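CrmK (Actinoalloteichus sp. WH1-2216-6, PDB 5I1V) is a flavoenzyme oxidase with covalently bound FAD that takes part in recycling shunt products during caerulomycin biosynthesis. Local coordinates at residues K401-V406 with I447-I452; C65-V70 with R339-S344; D427-S430 with V435-P438. One frame throughout, in Å; residues are numbered along the deposited sequence.

Contact 1. Residues K401-V406 with I447-I452; sequences KTFYMV and INYPDI. With FAD (flavin-adenine dinucleotide), chain E.
Phe-403 brings CE1 of its ring over one face of Tyr-449, and the pair shows how a sheet side chain can back a residue that touches a flavin. CE1 of Phe-403 lies 3.5 Å above the Tyr-449 ring plane, over its centre. The two planes are inclined at 44°, with centroids 4.5 Å apart, an oblique aromatic pair. With CG of Phe-403 anti to the backbone N, chi1 176° sets the ring against Tyr-449, and the two side chains cross at about a right angle. The hydroxyl end of Tyr-449 lies against the cofactor: its OH stands 3.2 Å from FAD C4X, at the isoalloxazine, and its CE1 is 3.6 Å from FAD C1'. Replacing this tyrosine by an alanine removes the ring that Phe-403 CE1 rests on and would probably open a gap beside the flavin. Next to it, Asn-448 OD1 accepts a hydrogen bond from the ribityl O4' of FAD at 3.0 Å, while its ND2 is bonded to the hydroxyl of Tyr-446. The loop thus lines the FAD pocket, with Tyr-138 also against Tyr-449. Strand 400-408 runs in the antiparallel sheet between strands 374-379 and 339-347, where Phe-403 touches Ile-378 and Val-342, and helix 414-428 packs on Tyr-404 and Val-406.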
loop_
_atom_site.group_PDB
_atom_site.type_symbol
_atom_site.label_atom_id
_atom_site.label_comp_id
_atom_site.label_asym_id
_atom_site.label_seq_id
_atom_site.Cartn_x
_atom_site.Cartn_y
_atom_site.Cartn_z
ATOM N N LYS A 401 7.726 2.986 -24.278
ATOM C CA LYS A 401 8.556 3.581 -23.261
ATOM C C LYS A 401 9.511 2.537 -22.685
ATOM O O LYS A 401 9.198 1.326 -22.650
ATOM C CB LYS A 401 7.720 4.179 -22.152
ATOM C CG LYS A 401 6.856 5.336 -22.584
ATOM C CD LYS A 401 6.164 5.970 -21.390
ATOM C CE LYS A 401 5.960 7.463 -21.568
ATOM N NZ LYS A 401 7.234 8.180 -21.382
ATOM N N THR A 402 10.696 2.994 -22.285
ATOM C CA THR A 402 11.629 2.136 -21.581
ATOM C C THR A 402 12.106 2.883 -20.327
ATOM O O THR A 402 12.205 4.105 -20.312
ATOM C CB THR A 402 12.854 1.698 -22.421
ATOM O OG1 THR A 402 13.811 2.762 -22.462
ATOM C CG2 THR A 402 12.432 1.250 -23.837
ATOM N N PHE A 403 12.394 2.098 -19.308
ATOM C CA PHE A 403 12.654 2.537 -17.966
ATOM C C PHE A 403 13.809 1.650 -17.471
ATOM O O PHE A 403 13.868 0.469 -17.819
ATOM C CB PHE A 403 11.363 2.295 -17.180
ATOM C CG PHE A 403 11.460 2.599 -15.723
ATOM C CD1 PHE A 403 11.659 3.906 -15.291
ATOM C CD2 PHE A 403 11.330 1.605 -14.784
ATOM C CE1 PHE A 403 11.746 4.195 -13.934
ATOM C CE2 PHE A 403 11.407 1.886 -13.427
ATOM C CZ PHE A 403 11.616 3.185 -13.001
ATOM N N TYR A 404 14.730 2.237 -16.706
ATOM C CA TYR A 404 15.883 1.570 -16.130
ATOM C C TYR A 404 15.857 1.880 -14.642
ATOM O O TYR A 404 15.576 3.036 -14.268
ATOM C CB TYR A 404 17.178 2.137 -16.669
ATOM C CG TYR A 404 17.344 2.029 -18.146
ATOM C CD1 TYR A 404 16.526 2.724 -19.033
ATOM C CD2 TYR A 404 18.360 1.239 -18.686
ATOM C CE1 TYR A 404 16.715 2.630 -20.409
ATOM C CE2 TYR A 404 18.524 1.126 -20.050
ATOM C CZ TYR A 404 17.715 1.804 -20.907
ATOM O OH TYR A 404 17.971 1.691 -22.263
ATOM N N MET A 405 16.083 0.874 -13.809
ATOM C CA MET A 405 16.112 1.085 -12.378
ATOM C C MET A 405 17.105 0.144 -11.660
ATOM O O MET A 405 17.342 -0.986 -12.111
ATOM C CB MET A 405 14.680 1.056 -11.827
ATOM C CG MET A 405 14.251 -0.052 -10.880
ATOM S SD MET A 405 13.835 0.516 -9.176
ATOM C CE MET A 405 13.044 2.115 -9.386
ATOM N N VAL A 406 17.726 0.675 -10.602
ATOM C CA VAL A 406 18.533 -0.088 -9.644
ATOM C C VAL A 406 18.049 0.399 -8.300
ATOM O O VAL A 406 17.784 1.622 -8.133
ATOM C CB VAL A 406 20.062 0.136 -9.746
ATOM C CG1 VAL A 406 20.633 -0.548 -10.954
ATOM C CG2 VAL A 406 20.414 1.590 -9.851
ATOM N N ILE A 447 10.007 13.458 -18.174
ATOM C CA ILE A 447 10.399 14.348 -17.134
ATOM C C ILE A 447 10.099 13.804 -15.747
ATOM O O ILE A 447 10.792 14.133 -14.806
ATOM C CB ILE A 447 9.784 15.769 -17.342
ATOM C CG1 ILE A 447 10.468 16.809 -16.416
ATOM C CG2 ILE A 447 8.270 15.763 -17.100
ATOM C CD1 ILE A 447 11.950 17.011 -16.591
ATOM N N ASN A 448 9.100 12.953 -15.621
ATOM C CA ASN A 448 8.750 12.331 -14.330
ATOM C C ASN A 448 9.683 11.154 -13.915
ATOM O O ASN A 448 9.565 10.609 -12.806
ATOM C CB ASN A 448 7.320 11.901 -14.368
ATOM C CG ASN A 448 6.390 12.970 -13.835
ATOM O OD1 ASN A 448 6.855 13.894 -13.137
ATOM N ND2 ASN A 448 5.098 12.866 -14.147
ATOM N N TYR A 449 10.605 10.781 -14.797
ATOM C CA TYR A 449 11.777 9.960 -14.393
ATOM C C TYR A 449 13.067 10.742 -14.650
ATOM O O TYR A 449 13.842 10.356 -15.512
ATOM C CB TYR A 449 11.836 8.664 -15.182
ATOM C CG TYR A 449 10.640 7.770 -14.944
ATOM C CD1 TYR A 449 10.272 7.437 -13.654
ATOM C CD2 TYR A 449 9.946 7.195 -15.992
ATOM C CE1 TYR A 449 9.203 6.618 -13.393
ATOM C CE2 TYR A 449 8.840 6.377 -15.741
ATOM C CZ TYR A 449 8.482 6.106 -14.437
ATOM O OH TYR A 449 7.425 5.301 -14.120
ATOM N N PRO A 450 13.276 11.857 -13.942
ATOM C CA PRO A 450 14.406 12.727 -14.287
ATOM C C PRO A 450 15.755 12.085 -13.997
ATOM O O PRO A 450 15.896 11.406 -12.999
ATOM C CB PRO A 450 14.279 13.895 -13.322
ATOM C CG PRO A 450 13.576 13.289 -12.129
ATOM C CD PRO A 450 12.601 12.313 -12.710
ATOM N N ASP A 451 16.734 12.406 -14.824
ATOM C CA ASP A 451 18.074 11.829 -14.636
ATOM C C ASP A 451 19.080 12.930 -14.813
ATOM O O ASP A 451 19.318 13.362 -15.955
ATOM C CB ASP A 451 18.255 10.804 -15.707
ATOM C CG ASP A 451 19.638 10.184 -15.728
ATOM O OD1 ASP A 451 20.486 10.461 -14.838
ATOM O OD2 ASP A 451 19.841 9.392 -16.687
ATOM N N ILE A 452 19.721 13.357 -13.735
ATOM C CA ILE A 452 20.606 14.526 -13.863
ATOM C C ILE A 452 21.851 14.211 -14.712
ATOM O O ILE A 452 22.537 15.130 -15.154
ATOM C CB ILE A 452 21.057 15.162 -12.519
ATOM C CG1 ILE A 452 21.893 14.164 -11.702
ATOM C CG2 ILE A 452 19.834 15.787 -11.818
ATOM C CD1 ILE A 452 22.392 14.627 -10.337
HETATM P PA FAD E . 7.470 14.675 -5.230
HETATM O O1A FAD E . 8.824 14.070 -4.954
HETATM O O2A FAD E . 6.708 15.145 -4.026
HETATM O O5B FAD E . 7.600 15.837 -6.278
HETATM C C5B FAD E . 8.083 15.636 -7.602
HETATM C C4B FAD E . 8.488 16.992 -8.198
HETATM O O4B FAD E . 7.271 17.744 -8.374
HETATM C C3B FAD E . 9.373 17.895 -7.366
HETATM O O3B FAD E . 10.070 18.763 -8.242
HETATM C C2B FAD E . 8.393 18.707 -6.566
HETATM O O2B FAD E . 8.881 19.878 -5.904
HETATM C C1B FAD E . 7.264 18.909 -7.583
HETATM N N9A FAD E . 5.933 18.980 -6.929
HETATM C C8A FAD E . 5.351 18.108 -6.051
HETATM N N7A FAD E . 4.158 18.620 -5.603
HETATM C C5A FAD E . 4.018 19.781 -6.209
HETATM C C6A FAD E . 2.972 20.772 -6.178
HETATM N N6A FAD E . 1.918 20.509 -5.431
HETATM N N1A FAD E . 3.151 21.871 -6.919
HETATM C C2A FAD E . 4.268 22.092 -7.645
HETATM N N3A FAD E . 5.267 21.182 -7.772
HETATM C C4A FAD E . 5.170 20.062 -7.011
HETATM N N1 FAD E . 4.860 8.191 -13.435
HETATM C C2 FAD E . 3.997 7.811 -14.406
HETATM O O2 FAD E . 3.651 8.617 -15.278
HETATM N N3 FAD E . 3.473 6.568 -14.478
HETATM C C4 FAD E . 3.775 5.586 -13.639
HETATM O O4 FAD E . 3.231 4.465 -13.730
HETATM C C4X FAD E . 4.687 5.894 -12.548
HETATM N N5 FAD E . 5.042 4.939 -11.646
HETATM C C5X FAD E . 5.802 5.293 -10.598
HETATM C C6 FAD E . 6.044 4.374 -9.576
HETATM C C7 FAD E . 6.834 4.664 -8.464
HETATM C C7M FAD E . 7.045 3.601 -7.380
HETATM C C8 FAD E . 7.418 6.021 -8.402
HETATM C C8M FAD E . 8.306 6.431 -7.259
HETATM C C9 FAD E . 7.199 6.962 -9.414
HETATM C C9A FAD E . 6.404 6.647 -10.514
HETATM N N10 FAD E . 6.149 7.572 -11.533
HETATM C C10 FAD E . 5.260 7.243 -12.539
HETATM C "C1'" FAD E . 6.897 8.824 -11.642
HETATM C "C2'" FAD E . 6.155 9.942 -10.983
HETATM O "O2'" FAD E . 5.152 10.400 -11.868
HETATM C "C3'" FAD E . 7.052 11.058 -10.563
HETATM O "O3'" FAD E . 8.053 10.528 -9.650
HETATM C "C4'" FAD E . 6.253 12.216 -9.929
HETATM O "O4'" FAD E . 6.993 13.417 -10.151
HETATM C "C5'" FAD E . 6.032 11.971 -8.450
HETATM O "O5'" FAD E . 5.214 13.025 -7.940
HETATM P P FAD E . 5.176 13.160 -6.361
HETATM O O1P FAD E . 4.897 11.844 -5.734
HETATM O O2P FAD E . 4.315 14.323 -5.982
HETATM O O3P FAD E . 6.722 13.532 -6.043
#

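Contact 2. Residues C65-V70 with R339-S344. With FAD (flavin-adenine dinucleotide), chain E.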
loop_
_atom_site.group_PDB
_atom_site.type_symbol
_atom_site.label_atom_id
_atom_site.label_comp_id
_atom_site.label_asym_id
_atom_site.label_seq_id
_atom_site.Cartn_x
_atom_site.Cartn_y
_atom_site.Cartn_z
ATOM N N CYS A 65 9.919 11.751 -6.243
ATOM C CA CYS A 65 10.896 12.312 -7.231
ATOM C C CYS A 65 12.092 11.357 -7.303
ATOM O O CYS A 65 12.602 10.985 -6.249
ATOM C CB CYS A 65 11.479 13.607 -6.728
ATOM S SG CYS A 65 12.392 14.541 -7.980
ATOM N N GLY A 66 12.576 11.089 -8.499
ATOM C CA GLY A 66 13.766 10.273 -8.685
ATOM C C GLY A 66 15.074 11.001 -8.399
ATOM O O GLY A 66 16.070 10.373 -8.203
ATOM N N GLU A 67 15.059 12.318 -8.278
ATOM C CA GLU A 67 16.266 13.088 -7.966
ATOM C C GLU A 67 16.018 13.948 -6.735
ATOM O O GLU A 67 14.940 13.884 -6.160
ATOM C CB GLU A 67 16.617 14.001 -9.128
ATOM C CG GLU A 67 17.059 13.295 -10.384
ATOM C CD GLU A 67 18.467 12.677 -10.296
ATOM O OE1 GLU A 67 18.963 12.260 -11.362
ATOM O OE2 GLU A 67 19.079 12.607 -9.199
ATOM N N ALA A 68 16.997 14.753 -6.364
ATOM C CA ALA A 68 16.972 15.534 -5.143
ATOM C C ALA A 68 16.311 16.905 -5.365
ATOM O O ALA A 68 16.730 17.893 -4.787
ATOM C CB ALA A 68 18.384 15.768 -4.633
ATOM N N PHE A 69 15.292 16.972 -6.186
ATOM C CA PHE A 69 14.697 18.270 -6.518
ATOM C C PHE A 69 14.045 18.879 -5.319
ATOM O O PHE A 69 14.019 20.089 -5.184
ATOM C CB PHE A 69 13.664 18.094 -7.614
ATOM C CG PHE A 69 14.246 17.647 -8.928
ATOM C CD1 PHE A 69 15.610 17.636 -9.135
ATOM C CD2 PHE A 69 13.421 17.329 -9.973
ATOM C CE1 PHE A 69 16.133 17.280 -10.350
ATOM C CE2 PHE A 69 13.940 16.980 -11.217
ATOM C CZ PHE A 69 15.307 16.945 -11.386
ATOM N N VAL A 70 13.475 18.050 -4.455
ATOM C CA VAL A 70 12.786 18.600 -3.255
ATOM C C VAL A 70 13.806 18.775 -2.120
ATOM O O VAL A 70 13.790 19.760 -1.414
ATOM C CB VAL A 70 11.653 17.657 -2.792
ATOM C CG1 VAL A 70 10.990 18.176 -1.516
ATOM C CG2 VAL A 70 10.604 17.358 -3.855
ATOM N N ARG A 339 17.425 3.004 -1.585
ATOM C CA ARG A 339 18.210 3.930 -2.405
ATOM C C ARG A 339 17.994 3.544 -3.871
ATOM O O ARG A 339 17.896 2.352 -4.190
ATOM C CB ARG A 339 19.671 3.880 -1.992
ATOM C CG ARG A 339 19.923 4.197 -0.531
ATOM C CD ARG A 339 21.364 3.945 -0.092
ATOM N NE ARG A 339 22.288 5.011 -0.488
ATOM C CZ ARG A 339 22.457 6.158 0.176
ATOM N NH1 ARG A 339 21.761 6.430 1.272
ATOM N NH2 ARG A 339 23.293 7.073 -0.288
ATOM N N ARG A 340 17.884 4.522 -4.755
ATOM C CA ARG A 340 17.476 4.259 -6.154
ATOM C C ARG A 340 18.120 5.160 -7.139
ATOM O O ARG A 340 18.453 6.308 -6.820
ATOM C CB ARG A 340 15.963 4.471 -6.369
ATOM C CG ARG A 340 15.074 3.957 -5.270
ATOM C CD ARG A 340 13.622 4.384 -5.481
ATOM N NE ARG A 340 12.800 3.874 -4.376
ATOM C CZ ARG A 340 12.347 2.626 -4.302
ATOM N NH1 ARG A 340 11.647 2.240 -3.242
ATOM N NH2 ARG A 340 12.610 1.755 -5.278
ATOM N N LYS A 341 18.215 4.681 -8.383
ATOM C CA LYS A 341 18.525 5.504 -9.513
ATOM C C LYS A 341 17.638 5.033 -10.692
ATOM O O LYS A 341 17.509 3.830 -10.956
ATOM C CB LYS A 341 20.000 5.389 -9.852
ATOM C CG LYS A 341 20.483 6.155 -11.074
ATOM C CD LYS A 341 20.500 7.647 -10.883
ATOM C CE LYS A 341 20.963 8.380 -12.141
ATOM N NZ LYS A 341 20.368 9.756 -12.256
ATOM N N VAL A 342 17.005 5.973 -11.385
ATOM C CA VAL A 342 16.134 5.627 -12.525
ATOM C C VAL A 342 16.592 6.380 -13.762
ATOM O O VAL A 342 17.202 7.446 -13.676
ATOM C CB VAL A 342 14.644 5.908 -12.286
ATOM C CG1 VAL A 342 14.100 5.040 -11.151
ATOM C CG2 VAL A 342 14.428 7.419 -12.069
ATOM N N LYS A 343 16.360 5.775 -14.921
ATOM C CA LYS A 343 16.570 6.432 -16.185
ATOM C C LYS A 343 15.397 6.061 -17.124
ATOM O O LYS A 343 14.655 5.128 -16.881
ATOM C CB LYS A 343 17.923 6.004 -16.802
ATOM C CG LYS A 343 19.142 6.345 -15.958
ATOM C CD LYS A 343 20.433 5.961 -16.659
ATOM C CE LYS A 343 21.643 6.474 -15.921
ATOM N NZ LYS A 343 22.072 7.802 -16.448
ATOM N N SER A 344 15.286 6.783 -18.206
ATOM C CA SER A 344 14.166 6.725 -19.089
ATOM C C SER A 344 14.637 6.947 -20.515
ATOM O O SER A 344 15.591 7.695 -20.736
ATOM C CB SER A 344 13.195 7.826 -18.637
ATOM O OG SER A 344 12.506 8.406 -19.696
HETATM P PA FAD E . 7.470 14.675 -5.230
HETATM O O1A FAD E . 8.824 14.070 -4.954
HETATM O O2A FAD E . 6.708 15.145 -4.026
HETATM O O5B FAD E . 7.600 15.837 -6.278
HETATM C C5B FAD E . 8.083 15.636 -7.602
HETATM C C4B FAD E . 8.488 16.992 -8.198
HETATM O O4B FAD E . 7.271 17.744 -8.374
HETATM C C3B FAD E . 9.373 17.895 -7.366
HETATM O O3B FAD E . 10.070 18.763 -8.242
HETATM C C2B FAD E . 8.393 18.707 -6.566
HETATM O O2B FAD E . 8.881 19.878 -5.904
HETATM C C1B FAD E . 7.264 18.909 -7.583
HETATM N N9A FAD E . 5.933 18.980 -6.929
HETATM C C8A FAD E . 5.351 18.108 -6.051
HETATM N N7A FAD E . 4.158 18.620 -5.603
HETATM C C5A FAD E . 4.018 19.781 -6.209
HETATM C C6A FAD E . 2.972 20.772 -6.178
HETATM N N6A FAD E . 1.918 20.509 -5.431
HETATM N N1A FAD E . 3.151 21.871 -6.919
HETATM C C2A FAD E . 4.268 22.092 -7.645
HETATM N N3A FAD E . 5.267 21.182 -7.772
HETATM C C4A FAD E . 5.170 20.062 -7.011
HETATM N N1 FAD E . 4.860 8.191 -13.435
HETATM C C2 FAD E . 3.997 7.811 -14.406
HETATM O O2 FAD E . 3.651 8.617 -15.278
HETATM N N3 FAD E . 3.473 6.568 -14.478
HETATM C C4 FAD E . 3.775 5.586 -13.639
HETATM O O4 FAD E . 3.231 4.465 -13.730
HETATM C C4X FAD E . 4.687 5.894 -12.548
HETATM N N5 FAD E . 5.042 4.939 -11.646
HETATM C C5X FAD E . 5.802 5.293 -10.598
HETATM C C6 FAD E . 6.044 4.374 -9.576
HETATM C C7 FAD E . 6.834 4.664 -8.464
HETATM C C7M FAD E . 7.045 3.601 -7.380
HETATM C C8 FAD E . 7.418 6.021 -8.402
HETATM C C8M FAD E . 8.306 6.431 -7.259
HETATM C C9 FAD E . 7.199 6.962 -9.414
HETATM C C9A FAD E . 6.404 6.647 -10.514
HETATM N N10 FAD E . 6.149 7.572 -11.533
HETATM C C10 FAD E . 5.260 7.243 -12.539
HETATM C "C1'" FAD E . 6.897 8.824 -11.642
HETATM C "C2'" FAD E . 6.155 9.942 -10.983
HETATM O "O2'" FAD E . 5.152 10.400 -11.868
HETATM C "C3'" FAD E . 7.052 11.058 -10.563
HETATM O "O3'" FAD E . 8.053 10.528 -9.650
HETATM C "C4'" FAD E . 6.253 12.216 -9.929
HETATM O "O4'" FAD E . 6.993 13.417 -10.151
HETATM C "C5'" FAD E . 6.032 11.971 -8.450
HETATM O "O5'" FAD E . 5.214 13.025 -7.940
HETATM P P FAD E . 5.176 13.160 -6.361
HETATM O O1P FAD E . 4.897 11.844 -5.734
HETATM O O2P FAD E . 4.315 14.323 -5.982
HETATM O O3P FAD E . 6.722 13.532 -6.043
#
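Glu-67 and Lys-341 meet in a salt bridge, OE1 to NZ at 3.0 Å, that joins an FAD-binding loop to a strand of the large antiparallel sheet. It illustrates how a buried charge is accommodated when several partners share it. OE1 also accepts a hydrogen bond from the backbone N of Ile-452, and NZ makes a second salt bridge to OD1 of Asp-451, so this one ammonium group is held between two carboxylates, which probably favours its charged state. Both chains bend at chi2 to meet: Glu-67 turns there at -73°, and Lys-341 at 70°, after leaving its backbone with CG anti to N.

Away from this polar grip the contact is looser. Gly-66 CA comes no closer than 4.5 Å to Val-342 CG2, and Gly-66 is partly exposed. The lack of a side chain matters even so, because a CB at this position would point toward the strand and crowd that methyl group. The same loop also binds the cofactor. Cys-65 N donates to the phosphate oxygen O1A of FAD at 2.9 Å, and Val-70 CG2 lies 3.7 Å from the ribose O2B. Within the loop, CB of Glu-67 rests 3.5 Å above the Phe-69 ring, offset toward its rim.

The loop follows strand 57-60 and leads to strand 77-80 of the FAD-binding domain. Strand 339-347 lies between strands 400-408 and 442-444, where Val-342 packs on Phe-403 and Met-405, and Lys-341 reaches Leu-418 and Ile-421 of helix 414-428.

Contact 3. Residues D427-S430 with V435-P438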
loop_
_atom_site.group_PDB
_atom_site.type_symbol
_atom_site.label_atom_id
_atom_site.label_comp_id
_atom_site.label_asym_id
_atom_site.label_seq_id
_atom_site.Cartn_x
_atom_site.Cartn_y
_atom_site.Cartn_z
ATOM N N ASP A 427 25.865 2.537 -23.007
ATOM C CA ASP A 427 26.211 1.587 -24.069
ATOM C C ASP A 427 25.046 1.351 -25.007
ATOM O O ASP A 427 25.217 1.397 -26.230
ATOM C CB ASP A 427 26.694 0.284 -23.461
ATOM C CG ASP A 427 28.089 0.406 -22.841
ATOM O OD1 ASP A 427 28.740 1.481 -22.954
ATOM O OD2 ASP A 427 28.540 -0.599 -22.245
ATOM N N ILE A 428 23.844 1.170 -24.439
ATOM C CA ILE A 428 22.657 1.026 -25.270
ATOM C C ILE A 428 22.541 2.252 -26.192
ATOM O O ILE A 428 22.180 2.093 -27.365
ATOM C CB ILE A 428 21.386 0.716 -24.445
ATOM C CG1 ILE A 428 21.415 -0.732 -24.006
ATOM C CG2 ILE A 428 20.113 0.958 -25.251
ATOM C CD1 ILE A 428 20.379 -1.085 -22.967
ATOM N N HIS A 429 22.908 3.447 -25.720
ATOM C CA HIS A 429 22.774 4.648 -26.553
ATOM C C HIS A 429 24.089 5.178 -27.152
ATOM O O HIS A 429 24.177 6.366 -27.434
ATOM C CB HIS A 429 22.076 5.788 -25.768
ATOM C CG HIS A 429 20.710 5.421 -25.291
ATOM N ND1 HIS A 429 20.479 4.890 -24.044
ATOM C CD2 HIS A 429 19.511 5.438 -25.922
ATOM C CE1 HIS A 429 19.191 4.642 -23.907
ATOM N NE2 HIS A 429 18.586 4.931 -25.047
ATOM N N SER A 430 25.089 4.320 -27.346
ATOM C CA SER A 430 26.424 4.797 -27.753
ATOM C C SER A 430 26.455 5.440 -29.146
ATOM O O SER A 430 27.323 6.272 -29.422
ATOM C CB SER A 430 27.484 3.688 -27.649
ATOM O OG SER A 430 27.155 2.597 -28.467
ATOM N N VAL A 435 22.795 9.116 -24.858
ATOM C CA VAL A 435 21.438 9.542 -24.475
ATOM C C VAL A 435 20.439 9.314 -25.609
ATOM O O VAL A 435 20.837 9.218 -26.791
ATOM C CB VAL A 435 21.435 11.021 -24.089
ATOM C CG1 VAL A 435 22.367 11.247 -22.925
ATOM C CG2 VAL A 435 21.860 11.892 -25.258
ATOM N N PRO A 436 19.132 9.254 -25.279
ATOM C CA PRO A 436 18.090 9.124 -26.304
ATOM C C PRO A 436 17.747 10.452 -26.956
ATOM O O PRO A 436 16.682 11.036 -26.689
ATOM C CB PRO A 436 16.883 8.605 -25.501
ATOM C CG PRO A 436 17.056 9.259 -24.176
ATOM C CD PRO A 436 18.546 9.263 -23.916
ATOM N N THR A 437 18.626 10.923 -27.840
ATOM C CA THR A 437 18.429 12.169 -28.556
ATOM C C THR A 437 17.210 12.017 -29.471
ATOM O O THR A 437 17.148 11.028 -30.213
ATOM C CB THR A 437 19.638 12.434 -29.490
ATOM O OG1 THR A 437 19.792 11.298 -30.365
ATOM C CG2 THR A 437 20.881 12.603 -28.698
ATOM N N PRO A 438 16.267 12.976 -29.456
ATOM C CA PRO A 438 15.105 12.762 -30.310
ATOM C C PRO A 438 15.483 12.635 -31.783
ATOM O O PRO A 438 16.133 13.528 -32.318
ATOM C CB PRO A 438 14.253 14.018 -30.086
ATOM C CG PRO A 438 14.604 14.458 -28.705
ATOM C CD PRO A 438 16.024 14.048 -28.467
#
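His-429, the first residue to leave helical backbone angles after helix 414-428, has its CA 5.5 Å from that of Val-435, just before an inverse gamma turn centred on Pro-436. The example is of a helix exit whose side chain is covered by the chain as it comes back. His-429 carries the contact through its CB and ring, laid against backbone rather than against side chains: CB is 3.5 Å from Val-435 N, and Pro-436 N lies over one face of the imidazole, 3.9 Å from CD2. The pyrrolidine ring adds a lighter touch, with CB of Pro-436 4.1 Å from NE2 of His-429. The imidazole takes up this place with CG anti to its own carbonyl carbon (chi1 -59°), and its ND1 is hydrogen-bonded to Tyr-425 O, one turn back in the helix, which should limit rotation of the ring. The CB of Val-435 points away from 427-430, and its side chain packs on Leu-454, Asn-460 and Ser-462. Ala-345 of strand 339-347 touches both His-429 and Pro-436. Asp-427 O accepts twice from Ser-430, from N at 3.1 Å and from OG at 3.2 Å, the hydroxyl arriving in the carbonyl plane on a lone pair.

In the fold
Contacts 1 and 2 adjoin one another, their centres about 8 Å apart, and both touch FAD: contact 1 at the isoalloxazine and ribityl chain, contact 2 at the adenosine-side phosphate and ribose. They pack directly on each other where Pro-450 O lies 3.4 Å from Glu-67 CG, and both reach the same sheet, through the neighbouring strands 400-408 and 339-347. Contact 3 lies farther from the flavin, its centre about 13 Å from that of contact 1 and 19 Å from that of contact 2. It meets contact 1 on strand 400-408, where Tyr-404 OH is 3.6 Å from His-429 CE1.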